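Local coordinates for tetratricopeptide TPR_2 repeat protein (Thermobaculum terrenum, PDB 5DJS) that is of unknown function but joins tetratricopeptide repeats to a GT-B-type domain of glycosyl transferase family 41 and binds uridine-5'-diphosphate, at residues Ala270-Gly275 / Glu295-Arg300; Met279-Gly284 / Arg300-Ser305; Pro344-Leu349 / Asp415-Ser420; Lys352-Leu357 / Arg385-Glu390. The protein carries 1 engineered substitution. One frame throughout, in Å; residues are numbered along the deposited sequence.

In the fold
The contacts fall in two groups, one for each six-stranded parallel sheet of the GT-B fold. Contact 2 pairs two strands of the first sheet and contact 1 joins the loops leading to them; the two share Arg300 and have centres about 9 Å apart, and Glu299 CG packs on Met279 CG at 3.6 Å. Contacts 3 and 4 use successive parts of helix 344-356 beside the second sheet, about 15 Å apart between centres, and are tied by a salt bridge from Arg385 NE to Asp348 OD1 at 2.7 Å. Ile271 CD1 touches Tyr419 CE2 at 3.5 Å, bridging contacts 1 and 3 near bound UDP, about 8 Å from the Ile271 side chain and about 6 Å from that of Asp415.

Contact 1 (Ala270-Gly275 / Glu295-Arg300); sequences AINTTG and ELYTER
Thr273 and Tyr297 have the nearest CA atoms across the two segments, 5.1 Å apart, and the touching parts 271-275 and 296-299 run 80° apart. Glu299 does most of the gripping. A bend at chi2 (92°) brings its carboxylate to the other loop, where both oxygens are used. Glu299 OE1 accepts a hydrogen bond from Thr273 OG1 at 2.6 Å, on its syn side though well out of the carboxylate plane. Glu299 OE2 accepts twice from one residue: Thr274 N lies on its syn lone pair at 2.7 Å with a nearly straight bond (169°), and Thr274 OG1 approaches OE2 from above the plane, also at 2.7 Å. Three donors arriving from different directions fix the rotation of this buried carboxylate. OE1 also sits at the edge of the Tyr297 ring, in its plane, while Thr273 CB packs on ring atom CD2 of Tyr297 at 3.7 Å. Thr298 rests its methyl CG2 on Gly275 O and gives its hydroxyl to a bond with Met276 O. Helix 129-143 supplies Ala136 and Leu137 against Thr273 and Thr298. Besides donating to Glu299, Thr273 OG1 accepts from Gly275 N at 3.0 Å and, weakly, from Thr298 N at 3.4 Å. The bond from Gly275 N, two residues on, defines an ST turn, here built into the loop that joins strands 263-266 and 281-285 of the first GT-B sheet.

Contact 2 (Met279-Gly284 / Arg300-Ser305); sequences MDYLVG and RLVRLS
Tyr281 to Gly284 and Arg300 to Arg303 pair residue by residue as neighbouring strands at one end of the six-stranded parallel sheet, strand 300-304 being outermost. The strand axes approach to 4.7 Å and their directions differ by 25°. Hydrogen bonds alternate across the pair in the parallel pattern: Arg300 N reaches Asp280 O at 2.8 Å, Leu282 N reaches Arg300 O at 3.0 Å, Val302 N reaches Leu282 O at 2.9 Å, and Gly284 N reaches Val302 O at 2.9 Å. The series fades at its far end, where the bond from Leu304 N to Gly284 O is weak.

Tyr281, Val283, Arg300 and Val302 share one face. There the Tyr281 ring and the Arg300 chain extend side by side in the same direction, with the ring and guanidinium planes turned 80° apart. Tyr281 OH lies 3.0 Å from Arg300 NH1, but the angle is too poor for a hydrogen bond. Val302 CG2, set beside its own backbone N, meets Tyr281 CD1 at 3.5 Å. Further along, Val283 CG1 meets Leu304 CD1. On the opposite face Leu282 and Leu301 also lie side by side, joined by their CD2 methyls at 3.8 Å. Met515 and Ala511 of helix 479-521 cover Tyr281, Val283 and Val302.

The backbone bonds listed therefore fix the parallel register of the two strands, while most of the side-chain contact is apolar, packed under helix 479-521 on the tyrosine face.

Contact 3 (Pro344-Leu349 / Asp415-Ser420); sequences PEVLDL and DTLPYS
Leu417 lies against the first turns of helix 344-356 and meets three of its side chains, two crossing it at about a right angle and one, Val346, sliding past in the opposite direction. Leu417 CD2 lies 4.0 Å from Val346 CG1. Leu349 CD1, from one of the crossing side chains, reaches the same Leu417 CD2, also at 4.0 Å, so one methyl is shared by two helix residues a turn apart. The other branch turns to the aliphatic part of Glu345, the second to cross: Leu417 CD1 lies 3.7 Å from Glu345 CG, although this glutamate is poorly ordered. A chi1 of 52° places Leu417 CG between its backbone N and carbonyl carbon, and from there the two methyls spread over the helix surface. Val346 CG2 in turn faces the backbone, near Leu417 O. Gln465 of helix 465-477 borders Leu349 and Leu417.

Beyond Leu417 the chain turns through a cis peptide to Pro418, and Thr416 OG1 donates to Tyr419 O at 2.6 Å, in the carbonyl plane, closing the turn. This loop leads from strand 412-414 of the second GT-B sheet to helix 423-430, running straight into Gly421, Cys422, Thr423 and Thr424 of the UDP pocket.

Contact 4 (Lys352-Leu357 / Arg385-Glu390); sequences KILLAL and RGVAGE
Val387 faces the last turns of helix 344-356, meeting Leu354 and Leu355; the nearest CA atoms, those of Val387 and Leu355, are 6.7 Å apart. From CA its bond to CB points toward the helix, and at CB the chain forks to two methyls that divide the neighbours between them. CG1, anti to the backbone N (chi1 175°), goes to Leu354: it lies 4.0 Å from Leu354 CD1 and 4.1 Å from Leu354 CB, the two side chains crossing at about a right angle. CG2, anti to the carbonyl carbon, takes the other residue and lies 4.0 Å from Leu355 CD2. Ala351, one turn earlier on the same helix, and Leu382 of helix 372-383 also touch Val387, so the valine is enclosed between two helices.

The backbone that presents it is a Schellman motif ending helix 372-383. Gly386 is its C-prime residue, with phi at 83°, and the paired bonds run from Val387 N to Leu382 O and from Gly386 N to Glu383 O. This reversal carries the chain from the helix toward strand 392-395, at the edge of the second parallel sheet of the GT-B fold.

Leu355 covers the turn itself. Its CD2 methyl lies 3.3 Å from Gly386 O, and its CD1 is 4.3 Å from Arg385 O, so its methyls lie over these two carbonyl oxygens on the solvent side while Leu354 remains buried behind. A polar tie runs alongside, from Arg391 NH2 to Leu354 O.

Contact 1 (Ala270-Gly275 / Glu295-Arg300)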
loop_
_atom_site.group_PDB
_atom_site.type_symbol
_atom_site.label_atom_id
_atom_site.label_comp_id
_atom_site.label_asym_id
_atom_site.label_seq_id
_atom_site.Cartn_x
_atom_site.Cartn_y
_atom_site.Cartn_z
ATOM N N ALA A 270 3.878 -3.419 -5.135
ATOM C CA ALA A 270 4.276 -4.783 -4.864
ATOM C C ALA A 270 5.219 -4.823 -3.684
ATOM O O ALA A 270 6.171 -4.056 -3.628
ATOM C CB ALA A 270 4.929 -5.399 -6.090
ATOM N N ILE A 271 4.883 -5.676 -2.720
ATOM C CA ILE A 271 5.771 -6.084 -1.614
ATOM C C ILE A 271 6.160 -7.562 -1.687
ATOM O O ILE A 271 6.928 -8.052 -0.855
ATOM C CB ILE A 271 5.124 -5.822 -0.232
ATOM C CG1 ILE A 271 3.760 -6.517 -0.122
ATOM C CG2 ILE A 271 4.983 -4.321 0.011
ATOM C CD1 ILE A 271 3.294 -6.721 1.297
ATOM N N ASN A 272 5.601 -8.276 -2.658
ATOM C CA ASN A 272 5.921 -9.685 -2.885
ATOM C C ASN A 272 5.391 -10.078 -4.278
ATOM O O ASN A 272 4.785 -9.257 -4.984
ATOM C CB ASN A 272 5.280 -10.542 -1.760
ATOM C CG ASN A 272 5.991 -11.882 -1.470
ATOM O OD1 ASN A 272 5.518 -12.614 -0.629
ATOM N ND2 ASN A 272 7.104 -12.194 -2.116
ATOM N N THR A 273 5.616 -11.323 -4.679
ATOM C CA THR A 273 5.151 -11.818 -5.958
ATOM C C THR A 273 3.645 -11.725 -6.083
ATOM O O THR A 273 2.924 -11.810 -5.080
ATOM C CB THR A 273 5.606 -13.279 -6.191
ATOM O OG1 THR A 273 5.367 -13.641 -7.558
ATOM C CG2 THR A 273 4.900 -14.279 -5.231
ATOM N N THR A 274 3.181 -11.535 -7.316
ATOM C CA THR A 274 1.775 -11.724 -7.663
ATOM C C THR A 274 1.388 -13.209 -7.659
ATOM O O THR A 274 0.204 -13.541 -7.550
ATOM C CB THR A 274 1.462 -11.192 -9.070
ATOM O OG1 THR A 274 2.354 -11.798 -10.027
ATOM C CG2 THR A 274 1.588 -9.666 -9.111
ATOM N N GLY A 275 2.391 -14.078 -7.836
ATOM C CA GLY A 275 2.202 -15.506 -7.948
ATOM C C GLY A 275 1.952 -15.976 -9.370
ATOM O O GLY A 275 1.937 -17.197 -9.616
ATOM N N GLU A 295 13.777 -17.402 -6.349
ATOM C CA GLU A 295 12.896 -18.578 -6.268
ATOM C C GLU A 295 11.508 -18.267 -5.661
ATOM O O GLU A 295 10.522 -18.941 -5.986
ATOM C CB GLU A 295 13.584 -19.722 -5.499
ATOM C CG GLU A 295 14.161 -19.329 -4.132
ATOM C CD GLU A 295 14.394 -20.507 -3.209
ATOM O OE1 GLU A 295 14.945 -21.526 -3.680
ATOM O OE2 GLU A 295 14.034 -20.402 -2.012
ATOM N N LEU A 296 11.430 -17.240 -4.803
ATOM C CA LEU A 296 10.152 -16.791 -4.234
ATOM C C LEU A 296 9.238 -16.021 -5.200
ATOM O O LEU A 296 8.097 -15.693 -4.832
ATOM C CB LEU A 296 10.391 -15.928 -2.981
ATOM C CG LEU A 296 11.191 -16.543 -1.822
ATOM C CD1 LEU A 296 11.357 -15.526 -0.705
ATOM C CD2 LEU A 296 10.527 -17.809 -1.298
ATOM N N TYR A 297 9.703 -15.746 -6.420
ATOM C CA TYR A 297 8.962 -14.912 -7.370
ATOM C C TYR A 297 8.794 -15.592 -8.718
ATOM O O TYR A 297 9.771 -16.046 -9.317
ATOM C CB TYR A 297 9.707 -13.585 -7.572
ATOM C CG TYR A 297 9.748 -12.722 -6.336
ATOM C CD1 TYR A 297 10.640 -13.004 -5.293
ATOM C CD2 TYR A 297 8.887 -11.639 -6.190
ATOM C CE1 TYR A 297 10.673 -12.232 -4.139
ATOM C CE2 TYR A 297 8.908 -10.855 -5.039
ATOM C CZ TYR A 297 9.808 -11.147 -4.014
ATOM O OH TYR A 297 9.836 -10.372 -2.871
ATOM N N THR A 298 7.552 -15.652 -9.196
ATOM C CA THR A 298 7.272 -16.075 -10.574
ATOM C C THR A 298 7.829 -15.063 -11.570
ATOM O O THR A 298 8.342 -15.439 -12.617
ATOM C CB THR A 298 5.769 -16.203 -10.845
ATOM O OG1 THR A 298 5.116 -15.000 -10.421
ATOM C CG2 THR A 298 5.188 -17.422 -10.128
ATOM N N GLU A 299 7.723 -13.785 -11.230
ATOM C CA GLU A 299 8.282 -12.719 -12.052
ATOM C C GLU A 299 9.813 -12.778 -12.018
ATOM O O GLU A 299 10.397 -13.300 -11.057
ATOM C CB GLU A 299 7.853 -11.329 -11.544
ATOM C CG GLU A 299 6.366 -11.130 -11.264
ATOM C CD GLU A 299 5.956 -11.415 -9.818
ATOM O OE1 GLU A 299 6.713 -12.059 -9.062
ATOM O OE2 GLU A 299 4.846 -11.024 -9.441
ATOM N N ARG A 300 10.458 -12.238 -13.051
ATOM C CA ARG A 300 11.895 -11.983 -12.990
ATOM C C ARG A 300 12.114 -10.662 -12.272
ATOM O O ARG A 300 11.532 -9.635 -12.646
ATOM C CB ARG A 300 12.529 -11.904 -14.373
ATOM C CG ARG A 300 12.996 -13.231 -14.926
ATOM C CD ARG A 300 13.793 -12.997 -16.192
ATOM N NE ARG A 300 13.459 -13.971 -17.232
ATOM C CZ ARG A 300 13.402 -13.723 -18.543
ATOM N NH1 ARG A 300 13.640 -12.507 -19.042
ATOM N NH2 ARG A 300 13.091 -14.712 -19.376
#

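Contact 2 (Met279-Gly284 / Arg300-Ser305)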
loop_
_atom_site.group_PDB
_atom_site.type_symbol
_atom_site.label_atom_id
_atom_site.label_comp_id
_atom_site.label_asym_id
_atom_site.label_seq_id
_atom_site.Cartn_x
_atom_site.Cartn_y
_atom_site.Cartn_z
ATOM N N MET A 279 2.726 -12.451 -15.228
ATOM C CA MET A 279 3.564 -11.302 -14.886
ATOM C C MET A 279 5.031 -11.647 -15.165
ATOM O O MET A 279 5.592 -12.579 -14.586
ATOM C CB MET A 279 3.353 -10.893 -13.434
ATOM C CG MET A 279 3.796 -9.475 -13.111
ATOM S SD MET A 279 2.839 -8.162 -13.914
ATOM C CE MET A 279 1.209 -8.382 -13.194
ATOM N N ASP A 280 5.644 -10.887 -16.065
ATOM C CA ASP A 280 6.984 -11.198 -16.558
ATOM C C ASP A 280 8.016 -10.641 -15.608
ATOM O O ASP A 280 8.943 -11.348 -15.222
ATOM C CB ASP A 280 7.218 -10.617 -17.968
ATOM C CG ASP A 280 6.138 -11.017 -18.978
ATOM O OD1 ASP A 280 5.930 -12.238 -19.184
ATOM O OD2 ASP A 280 5.508 -10.098 -19.568
ATOM N N TYR A 281 7.844 -9.370 -15.235
ATOM C CA TYR A 281 8.818 -8.642 -14.402
ATOM C C TYR A 281 8.226 -8.015 -13.139
ATOM O O TYR A 281 7.074 -7.595 -13.119
ATOM C CB TYR A 281 9.491 -7.554 -15.238
ATOM C CG TYR A 281 10.265 -8.132 -16.393
ATOM C CD1 TYR A 281 11.553 -8.630 -16.204
ATOM C CD2 TYR A 281 9.702 -8.214 -17.661
ATOM C CE1 TYR A 281 12.273 -9.170 -17.254
ATOM C CE2 TYR A 281 10.409 -8.759 -18.721
ATOM C CZ TYR A 281 11.695 -9.232 -18.510
ATOM O OH TYR A 281 12.402 -9.768 -19.549
ATOM N N LEU A 282 9.036 -7.978 -12.087
ATOM C CA LEU A 282 8.777 -7.167 -10.910
ATOM C C LEU A 282 9.969 -6.213 -10.758
ATOM O O LEU A 282 11.106 -6.671 -10.631
ATOM C CB LEU A 282 8.626 -8.065 -9.684
ATOM C CG LEU A 282 8.236 -7.379 -8.364
ATOM C CD1 LEU A 282 7.394 -8.293 -7.479
ATOM C CD2 LEU A 282 9.458 -6.904 -7.595
ATOM N N VAL A 283 9.713 -4.905 -10.775
ATOM C CA VAL A 283 10.776 -3.871 -10.671
ATOM C C VAL A 283 11.072 -3.455 -9.209
ATOM O O VAL A 283 10.296 -2.716 -8.591
ATOM C CB VAL A 283 10.408 -2.611 -11.489
ATOM C CG1 VAL A 283 11.481 -1.540 -11.366
ATOM C CG2 VAL A 283 10.202 -2.967 -12.950
ATOM N N GLY A 284 12.204 -3.929 -8.681
ATOM C CA GLY A 284 12.666 -3.591 -7.328
ATOM C C GLY A 284 13.990 -2.842 -7.366
ATOM O O GLY A 284 14.196 -1.960 -8.216
ATOM N N ARG A 300 10.458 -12.238 -13.051
ATOM C CA ARG A 300 11.895 -11.983 -12.990
ATOM C C ARG A 300 12.114 -10.662 -12.272
ATOM O O ARG A 300 11.532 -9.635 -12.646
ATOM C CB ARG A 300 12.529 -11.904 -14.373
ATOM C CG ARG A 300 12.996 -13.231 -14.926
ATOM C CD ARG A 300 13.793 -12.997 -16.192
ATOM N NE ARG A 300 13.459 -13.971 -17.232
ATOM C CZ ARG A 300 13.402 -13.723 -18.543
ATOM N NH1 ARG A 300 13.640 -12.507 -19.042
ATOM N NH2 ARG A 300 13.091 -14.712 -19.376
ATOM N N LEU A 301 12.954 -10.693 -11.242
ATOM C CA LEU A 301 13.256 -9.499 -10.472
ATOM C C LEU A 301 14.187 -8.587 -11.277
ATOM O O LEU A 301 15.171 -9.049 -11.855
ATOM C CB LEU A 301 13.901 -9.881 -9.137
ATOM C CG LEU A 301 13.033 -10.692 -8.173
ATOM C CD1 LEU A 301 13.879 -11.209 -7.022
ATOM C CD2 LEU A 301 11.877 -9.869 -7.633
ATOM N N VAL A 302 13.850 -7.300 -11.324
ATOM C CA VAL A 302 14.656 -6.287 -11.994
ATOM C C VAL A 302 15.211 -5.392 -10.893
ATOM O O VAL A 302 14.520 -4.496 -10.407
ATOM C CB VAL A 302 13.806 -5.476 -13.001
ATOM C CG1 VAL A 302 14.575 -4.300 -13.583
ATOM C CG2 VAL A 302 13.310 -6.373 -14.120
ATOM N N ARG A 303 16.451 -5.655 -10.495
ATOM C CA ARG A 303 17.082 -4.928 -9.397
ATOM C C ARG A 303 17.774 -3.656 -9.898
ATOM O O ARG A 303 18.970 -3.672 -10.208
ATOM C CB ARG A 303 18.099 -5.822 -8.687
ATOM C CG ARG A 303 17.556 -7.124 -8.124
ATOM C CD ARG A 303 18.702 -8.051 -7.737
ATOM N NE ARG A 303 18.327 -8.998 -6.680
ATOM C CZ ARG A 303 17.669 -10.144 -6.859
ATOM N NH1 ARG A 303 17.269 -10.539 -8.071
ATOM N NH2 ARG A 303 17.407 -10.916 -5.812
ATOM N N LEU A 304 17.032 -2.551 -9.956
ATOM C CA LEU A 304 17.617 -1.252 -10.311
ATOM C C LEU A 304 18.804 -0.905 -9.386
ATOM O O LEU A 304 18.789 -1.228 -8.191
ATOM C CB LEU A 304 16.582 -0.127 -10.199
ATOM C CG LEU A 304 15.331 -0.145 -11.073
ATOM C CD1 LEU A 304 14.416 1.003 -10.668
ATOM C CD2 LEU A 304 15.679 -0.072 -12.545
ATOM N N SER A 305 19.804 -0.213 -9.939
ATOM C CA SER A 305 21.017 0.188 -9.194
ATOM C C SER A 305 20.870 1.539 -8.462
ATOM O O SER A 305 21.853 2.198 -8.157
ATOM C CB SER A 305 22.189 0.238 -10.168
ATOM O OG SER A 305 21.862 1.112 -11.235
#

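Contact 3 (Pro344-Leu349 / Asp415-Ser420)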
loop_
_atom_site.group_PDB
_atom_site.type_symbol
_atom_site.label_atom_id
_atom_site.label_comp_id
_atom_site.label_asym_id
_atom_site.label_seq_id
_atom_site.Cartn_x
_atom_site.Cartn_y
_atom_site.Cartn_z
ATOM N N PRO A 344 2.541 -6.963 17.693
ATOM C CA PRO A 344 3.275 -7.406 18.885
ATOM C C PRO A 344 4.794 -7.352 18.794
ATOM O O PRO A 344 5.451 -7.015 19.785
ATOM C CB PRO A 344 2.833 -8.861 19.038
ATOM C CG PRO A 344 1.450 -8.876 18.487
ATOM C CD PRO A 344 1.499 -7.940 17.313
ATOM N N GLU A 345 5.342 -7.688 17.628
ATOM C CA GLU A 345 6.791 -7.668 17.427
ATOM C C GLU A 345 7.362 -6.247 17.607
ATOM O O GLU A 345 8.374 -6.079 18.300
ATOM C CB GLU A 345 7.175 -8.246 16.052
ATOM C CG GLU A 345 8.426 -9.125 16.069
ATOM C CD GLU A 345 8.154 -10.592 16.375
ATOM O OE1 GLU A 345 7.068 -10.922 16.907
ATOM O OE2 GLU A 345 9.044 -11.425 16.088
ATOM N N VAL A 346 6.689 -5.236 17.037
ATOM C CA VAL A 346 7.179 -3.834 17.110
ATOM C C VAL A 346 6.992 -3.283 18.514
ATOM O O VAL A 346 7.928 -2.734 19.100
ATOM C CB VAL A 346 6.496 -2.806 16.157
ATOM C CG1 VAL A 346 7.551 -1.898 15.553
ATOM C CG2 VAL A 346 5.691 -3.448 15.047
ATOM N N LEU A 347 5.771 -3.417 19.030
ATOM C CA LEU A 347 5.427 -2.961 20.383
ATOM C C LEU A 347 6.387 -3.460 21.472
ATOM O O LEU A 347 6.705 -2.705 22.378
ATOM C CB LEU A 347 3.977 -3.339 20.735
ATOM C CG LEU A 347 2.808 -2.363 20.477
ATOM C CD1 LEU A 347 3.187 -1.073 19.766
ATOM C CD2 LEU A 347 1.672 -3.061 19.743
ATOM N N ASP A 348 6.859 -4.702 21.371
ATOM C CA ASP A 348 7.872 -5.217 22.302
ATOM C C ASP A 348 9.144 -4.354 22.277
ATOM O O ASP A 348 9.679 -4.003 23.332
ATOM C CB ASP A 348 8.232 -6.686 21.988
ATOM C CG ASP A 348 7.101 -7.690 22.330
ATOM O OD1 ASP A 348 6.114 -7.343 23.020
ATOM O OD2 ASP A 348 7.213 -8.857 21.905
ATOM N N LEU A 349 9.607 -4.003 21.075
ATOM C CA LEU A 349 10.818 -3.188 20.901
ATOM C C LEU A 349 10.625 -1.742 21.333
ATOM O O LEU A 349 11.472 -1.179 22.028
ATOM C CB LEU A 349 11.285 -3.208 19.439
ATOM C CG LEU A 349 11.634 -4.547 18.787
ATOM C CD1 LEU A 349 12.429 -4.309 17.503
ATOM C CD2 LEU A 349 12.398 -5.488 19.722
ATOM N N ASP A 415 10.495 2.895 12.334
ATOM C CA ASP A 415 9.841 2.140 11.254
ATOM C C ASP A 415 9.303 0.823 11.787
ATOM O O ASP A 415 9.834 0.277 12.751
ATOM C CB ASP A 415 10.846 1.872 10.137
ATOM C CG ASP A 415 10.264 1.089 8.971
ATOM O OD1 ASP A 415 9.138 1.417 8.543
ATOM O OD2 ASP A 415 10.941 0.141 8.488
ATOM N N THR A 416 8.250 0.321 11.148
ATOM C CA THR A 416 7.592 -0.914 11.580
ATOM C C THR A 416 8.263 -2.185 11.053
ATOM O O THR A 416 9.034 -2.161 10.089
ATOM C CB THR A 416 6.116 -0.921 11.162
ATOM O OG1 THR A 416 6.013 -0.590 9.774
ATOM C CG2 THR A 416 5.327 0.099 11.968
ATOM N N LEU A 417 7.972 -3.286 11.733
ATOM C CA LEU A 417 8.344 -4.624 11.301
ATOM C C LEU A 417 7.172 -5.583 11.622
ATOM O O LEU A 417 6.353 -5.272 12.493
ATOM C CB LEU A 417 9.624 -5.082 12.007
ATOM C CG LEU A 417 9.654 -4.980 13.542
ATOM C CD1 LEU A 417 10.015 -6.295 14.225
ATOM C CD2 LEU A 417 10.609 -3.884 13.980
ATOM N N PRO A 418 7.055 -6.721 10.928
ATOM C CA PRO A 418 7.893 -7.124 9.784
ATOM C C PRO A 418 7.567 -6.434 8.446
ATOM O O PRO A 418 8.312 -6.629 7.470
ATOM C CB PRO A 418 7.611 -8.628 9.671
ATOM C CG PRO A 418 6.226 -8.774 10.192
ATOM C CD PRO A 418 6.115 -7.786 11.318
ATOM N N TYR A 419 6.464 -5.679 8.393
ATOM C CA TYR A 419 6.081 -4.924 7.206
ATOM C C TYR A 419 6.669 -3.503 7.374
ATOM O O TYR A 419 6.143 -2.661 8.127
ATOM C CB TYR A 419 4.552 -4.920 7.067
ATOM C CG TYR A 419 3.941 -4.440 5.747
ATOM C CD1 TYR A 419 4.297 -3.214 5.166
ATOM C CD2 TYR A 419 2.928 -5.174 5.120
ATOM C CE1 TYR A 419 3.699 -2.759 3.988
ATOM C CE2 TYR A 419 2.326 -4.723 3.944
ATOM C CZ TYR A 419 2.717 -3.511 3.380
ATOM O OH TYR A 419 2.150 -3.039 2.218
ATOM N N SER A 420 7.755 -3.246 6.646
ATOM C CA SER A 420 8.418 -1.951 6.688
ATOM C C SER A 420 7.622 -0.912 5.934
ATOM O O SER A 420 7.063 -1.194 4.867
ATOM C CB SER A 420 9.815 -2.009 6.079
ATOM O OG SER A 420 10.320 -0.692 5.932
#

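Contact 4 (Lys352-Leu357 / Arg385-Glu390)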
loop_
_atom_site.group_PDB
_atom_site.type_symbol
_atom_site.label_atom_id
_atom_site.label_comp_id
_atom_site.label_asym_id
_atom_site.label_seq_id
_atom_site.Cartn_x
_atom_site.Cartn_y
_atom_site.Cartn_z
ATOM N N LYS A 352 10.781 -1.436 25.074
ATOM C CA LYS A 352 12.160 -1.529 25.586
ATOM C C LYS A 352 12.969 -0.243 25.403
ATOM O O LYS A 352 13.745 0.132 26.283
ATOM C CB LYS A 352 12.902 -2.711 24.953
ATOM C CG LYS A 352 12.425 -4.054 25.480
ATOM C CD LYS A 352 13.147 -5.213 24.823
ATOM C CE LYS A 352 12.556 -6.538 25.278
ATOM N NZ LYS A 352 13.187 -7.680 24.563
ATOM N N ILE A 353 12.776 0.417 24.265
ATOM C CA ILE A 353 13.307 1.763 24.017
ATOM C C ILE A 353 12.762 2.769 25.047
ATOM O O ILE A 353 13.526 3.559 25.598
ATOM C CB ILE A 353 12.971 2.243 22.577
ATOM C CG1 ILE A 353 13.789 1.453 21.541
ATOM C CG2 ILE A 353 13.219 3.738 22.403
ATOM C CD1 ILE A 353 13.257 1.521 20.123
ATOM N N LEU A 354 11.453 2.738 25.300
ATOM C CA LEU A 354 10.819 3.694 26.216
ATOM C C LEU A 354 11.145 3.446 27.700
ATOM O O LEU A 354 11.064 4.385 28.505
ATOM C CB LEU A 354 9.301 3.754 25.988
ATOM C CG LEU A 354 8.817 4.372 24.664
ATOM C CD1 LEU A 354 7.327 4.131 24.435
ATOM C CD2 LEU A 354 9.107 5.861 24.592
ATOM N N LEU A 355 11.494 2.210 28.069
ATOM C CA LEU A 355 11.968 1.930 29.428
ATOM C C LEU A 355 13.360 2.517 29.613
ATOM O O LEU A 355 13.630 3.175 30.619
ATOM C CB LEU A 355 12.004 0.430 29.724
ATOM C CG LEU A 355 10.677 -0.315 29.844
ATOM C CD1 LEU A 355 10.947 -1.779 30.194
ATOM C CD2 LEU A 355 9.752 0.316 30.871
ATOM N N ALA A 356 14.227 2.277 28.628
ATOM C CA ALA A 356 15.625 2.737 28.656
ATOM C C ALA A 356 15.811 4.246 28.482
ATOM O O ALA A 356 16.884 4.761 28.797
ATOM C CB ALA A 356 16.439 1.988 27.605
ATOM N N LEU A 357 14.794 4.935 27.960
ATOM C CA LEU A 357 14.784 6.403 27.865
ATOM C C LEU A 357 13.514 6.899 28.550
ATOM O O LEU A 357 12.565 7.332 27.880
ATOM C CB LEU A 357 14.838 6.859 26.404
ATOM C CG LEU A 357 16.107 6.478 25.633
ATOM C CD1 LEU A 357 15.917 6.724 24.145
ATOM C CD2 LEU A 357 17.325 7.226 26.149
ATOM N N ARG A 385 3.440 -4.040 28.747
ATOM C CA ARG A 385 4.906 -4.133 28.598
ATOM C C ARG A 385 5.683 -3.171 29.527
ATOM O O ARG A 385 6.864 -2.899 29.280
ATOM C CB ARG A 385 5.294 -3.865 27.134
ATOM C CG ARG A 385 4.651 -4.818 26.142
ATOM C CD ARG A 385 4.741 -4.294 24.724
ATOM N NE ARG A 385 4.462 -5.349 23.748
ATOM C CZ ARG A 385 3.253 -5.739 23.332
ATOM N NH1 ARG A 385 2.137 -5.161 23.772
ATOM N NH2 ARG A 385 3.163 -6.726 22.443
ATOM N N GLY A 386 5.027 -2.674 30.585
ATOM C CA GLY A 386 5.667 -1.870 31.633
ATOM C C GLY A 386 5.850 -0.381 31.354
ATOM O O GLY A 386 6.619 0.284 32.048
ATOM N N VAL A 387 5.139 0.147 30.362
ATOM C CA VAL A 387 5.331 1.517 29.894
ATOM C C VAL A 387 4.047 2.292 30.159
ATOM O O VAL A 387 2.985 1.888 29.700
ATOM C CB VAL A 387 5.641 1.551 28.377
ATOM C CG1 VAL A 387 5.720 2.986 27.857
ATOM C CG2 VAL A 387 6.937 0.799 28.079
ATOM N N ALA A 388 4.153 3.418 30.864
ATOM C CA ALA A 388 2.987 4.213 31.231
ATOM C C ALA A 388 2.278 4.711 29.973
ATOM O O ALA A 388 2.921 5.208 29.060
ATOM C CB ALA A 388 3.394 5.376 32.122
ATOM N N GLY A 389 0.958 4.546 29.934
ATOM C CA GLY A 389 0.157 4.840 28.744
ATOM C C GLY A 389 0.072 6.309 28.380
ATOM O O GLY A 389 -0.155 6.645 27.214
ATOM N N GLU A 390 0.239 7.184 29.370
ATOM C CA GLU A 390 0.263 8.634 29.130
ATOM C C GLU A 390 1.478 9.102 28.297
ATOM O O GLU A 390 1.403 10.149 27.651
ATOM C CB GLU A 390 0.155 9.433 30.449
ATOM C CG GLU A 390 1.264 9.198 31.484
ATOM C CD GLU A 390 0.876 8.223 32.587
ATOM O OE1 GLU A 390 0.296 7.157 32.278
ATOM O OE2 GLU A 390 1.161 8.522 33.766
#